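Local coordinates for protein beta-methylmalyl-CoA dehydratase (PDB 4E3E) that catalyses the reversible dehydration of beta-methylmalyl-CoA to mesaconyl-CoA in the glyoxylate assimilation cycle, at residues K110-K118 and A155-P163. Residues are numbered along the deposited sequence; the frame is centred on the assembly and turned at random.
Sequences KVIGLRQNK and APAPETVVP. With SO4 (sulfate ion), chain C.
Arg-115 lays its CG alongside Thr-160 CG2 (3.8 Å) and presents the edge of its guanidinium to a sulfate ion, most likely a crystallisation additive, whose sulfur lies in the guanidinium plane. Arg-115 NH1 donates to sulfate O3 at 2.8 Å and 157°; the NH2 bonds are weak, and Lys-118 NZ holds O2. The other flat group, the Gln-116 amide, has the Ala-157 CB methyl over one face, 3.5 to 3.6 Å from Gln-116 CD, OE1 and NE2. With CG anti to the backbone N (chi1 176°), the extended chain brings OE1 to Lys-150, its hydrogen-bond partner.

Apolar contacts follow along the strand. Leu-114 CD1 meets Pro-158 CB at 3.8 Å, and Ile-112 CD1 reaches the Pro-163 ring; in both pairs the side chains run roughly perpendicular to each other. Between them, Leu-114 N donates to Val-161 O (2.8 Å) and Val-161 N returns a bond to Leu-114 O (2.9 Å). That reciprocal pair defines a single antiparallel hydrogen-bonded bridge, beside a classic beta bulge where Ile-112 and Gly-113 face Tyr-126 of the neighbouring strand 122-132. The irregular chain 155-163 thus borders the end of strand 104-116 in the antiparallel sheet of the hotdog fold of this MaoC-like family.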
# COMPACT_ATOMS: atom_id res chain seq x y z
N LYS A 110 5.22 -19.16 24.95
CA LYS A 110 5.68 -19.78 26.19
C LYS A 110 7.21 -19.79 26.23
O LYS A 110 7.84 -20.14 25.25
CB LYS A 110 5.15 -21.20 26.29
CG LYS A 110 5.49 -21.88 27.60
CD LYS A 110 4.91 -23.28 27.59
CE LYS A 110 4.40 -23.64 28.94
NZ LYS A 110 5.24 -24.69 29.58
N VAL A 111 7.79 -19.42 27.37
CA VAL A 111 9.23 -19.51 27.54
C VAL A 111 9.61 -20.96 27.84
O VAL A 111 9.14 -21.55 28.82
CB VAL A 111 9.74 -18.57 28.65
CG1 VAL A 111 11.25 -18.70 28.81
CG2 VAL A 111 9.34 -17.14 28.36
N ILE A 112 10.43 -21.54 26.96
CA ILE A 112 10.83 -22.94 27.07
C ILE A 112 12.34 -23.08 27.25
O ILE A 112 12.86 -24.19 27.33
CB ILE A 112 10.38 -23.77 25.84
CG1 ILE A 112 11.04 -23.26 24.55
CG2 ILE A 112 8.86 -23.82 25.76
CD1 ILE A 112 10.93 -24.21 23.37
N GLY A 113 13.04 -21.95 27.31
CA GLY A 113 14.48 -21.97 27.50
C GLY A 113 15.06 -20.63 27.85
O GLY A 113 14.58 -19.59 27.39
N LEU A 114 16.10 -20.66 28.69
CA LEU A 114 16.87 -19.47 29.07
C LEU A 114 18.34 -19.83 29.22
O LEU A 114 18.67 -20.87 29.79
CB LEU A 114 16.36 -18.89 30.40
CG LEU A 114 14.97 -18.26 30.51
CD1 LEU A 114 14.63 -17.92 31.96
CD2 LEU A 114 14.88 -17.03 29.62
N ARG A 115 19.21 -18.96 28.72
CA ARG A 115 20.65 -19.08 28.97
C ARG A 115 21.33 -17.72 28.92
O ARG A 115 21.47 -17.11 27.85
CB ARG A 115 21.35 -20.05 27.99
CG ARG A 115 22.83 -20.24 28.32
CD ARG A 115 23.59 -21.06 27.28
NE ARG A 115 23.75 -20.36 26.00
CZ ARG A 115 24.82 -19.63 25.65
NH1 ARG A 115 25.84 -19.48 26.48
NH2 ARG A 115 24.85 -19.05 24.45
N GLN A 116 21.77 -17.24 30.09
CA GLN A 116 22.52 -16.00 30.17
C GLN A 116 23.82 -16.18 29.40
O GLN A 116 24.46 -17.21 29.52
CB GLN A 116 22.80 -15.61 31.62
CG GLN A 116 23.67 -14.37 31.74
CD GLN A 116 23.66 -13.78 33.13
OE1 GLN A 116 22.63 -13.28 33.60
NE2 GLN A 116 24.80 -13.83 33.79
N ASN A 117 24.19 -15.18 28.61
CA ASN A 117 25.45 -15.22 27.88
C ASN A 117 26.66 -15.08 28.80
O ASN A 117 26.54 -14.57 29.93
CB ASN A 117 25.47 -14.20 26.74
CG ASN A 117 24.69 -14.67 25.54
OD1 ASN A 117 24.96 -15.75 24.99
ND2 ASN A 117 23.70 -13.88 25.11
N LYS A 118 27.81 -15.56 28.33
CA LYS A 118 29.03 -15.59 29.14
C LYS A 118 29.52 -14.22 29.59
O LYS A 118 30.04 -14.09 30.70
CB LYS A 118 30.13 -16.37 28.42
CG LYS A 118 30.01 -17.87 28.65
CD LYS A 118 30.54 -18.66 27.47
CE LYS A 118 29.93 -20.05 27.44
NZ LYS A 118 30.26 -20.69 26.15
N ALA A 155 21.96 -8.30 37.60
CA ALA A 155 20.86 -9.20 37.95
C ALA A 155 21.32 -10.66 37.90
O ALA A 155 22.09 -11.03 37.01
CB ALA A 155 19.67 -8.98 37.02
N PRO A 156 20.87 -11.49 38.87
CA PRO A 156 21.28 -12.90 38.88
C PRO A 156 20.87 -13.64 37.61
O PRO A 156 19.80 -13.37 37.04
CB PRO A 156 20.55 -13.47 40.11
CG PRO A 156 19.45 -12.51 40.40
CD PRO A 156 19.99 -11.16 40.01
N ALA A 157 21.72 -14.56 37.16
CA ALA A 157 21.43 -15.40 36.01
C ALA A 157 20.33 -16.40 36.37
O ALA A 157 20.29 -16.88 37.50
CB ALA A 157 22.69 -16.14 35.58
N PRO A 158 19.42 -16.70 35.42
CA PRO A 158 18.50 -17.81 35.65
C PRO A 158 19.26 -19.13 35.49
O PRO A 158 20.36 -19.14 34.92
CB PRO A 158 17.48 -17.67 34.52
CG PRO A 158 18.24 -17.02 33.42
CD PRO A 158 19.24 -16.11 34.08
N GLU A 159 18.70 -20.22 36.00
CA GLU A 159 19.26 -21.53 35.72
C GLU A 159 19.17 -21.76 34.22
O GLU A 159 18.14 -21.48 33.61
CB GLU A 159 18.49 -22.61 36.47
CG GLU A 159 19.19 -23.95 36.45
CD GLU A 159 18.33 -25.06 37.00
OE1 GLU A 159 17.65 -24.83 38.02
OE2 GLU A 159 18.35 -26.17 36.42
N THR A 160 20.25 -22.26 33.63
CA THR A 160 20.26 -22.55 32.20
C THR A 160 19.35 -23.72 31.87
O THR A 160 19.52 -24.81 32.42
CB THR A 160 21.69 -22.84 31.70
OG1 THR A 160 22.49 -21.67 31.85
CG2 THR A 160 21.68 -23.28 30.23
N VAL A 161 18.37 -23.49 31.00
CA VAL A 161 17.56 -24.56 30.43
C VAL A 161 17.47 -24.33 28.93
O VAL A 161 16.95 -23.32 28.48
CB VAL A 161 16.13 -24.61 31.04
CG1 VAL A 161 15.28 -25.65 30.31
CG2 VAL A 161 16.19 -24.91 32.53
N VAL A 162 18.01 -25.27 28.17
CA VAL A 162 18.01 -25.19 26.71
C VAL A 162 17.20 -26.36 26.17
O VAL A 162 17.53 -27.52 26.44
CB VAL A 162 19.45 -25.22 26.14
CG1 VAL A 162 19.44 -25.15 24.62
CG2 VAL A 162 20.27 -24.08 26.73
N PRO A 163 16.13 -26.08 25.40
CA PRO A 163 15.29 -27.19 24.95
C PRO A 163 15.96 -27.96 23.81
O PRO A 163 16.84 -27.42 23.13
CB PRO A 163 14.03 -26.49 24.47
CG PRO A 163 14.51 -25.15 23.99
CD PRO A 163 15.68 -24.78 24.86
S SO4 C . 28.40 -17.59 24.37
O1 SO4 C . 29.34 -16.45 24.37
O2 SO4 C . 29.13 -18.86 24.44
O3 SO4 C . 27.52 -17.47 25.57
O4 SO4 C . 27.59 -17.56 23.12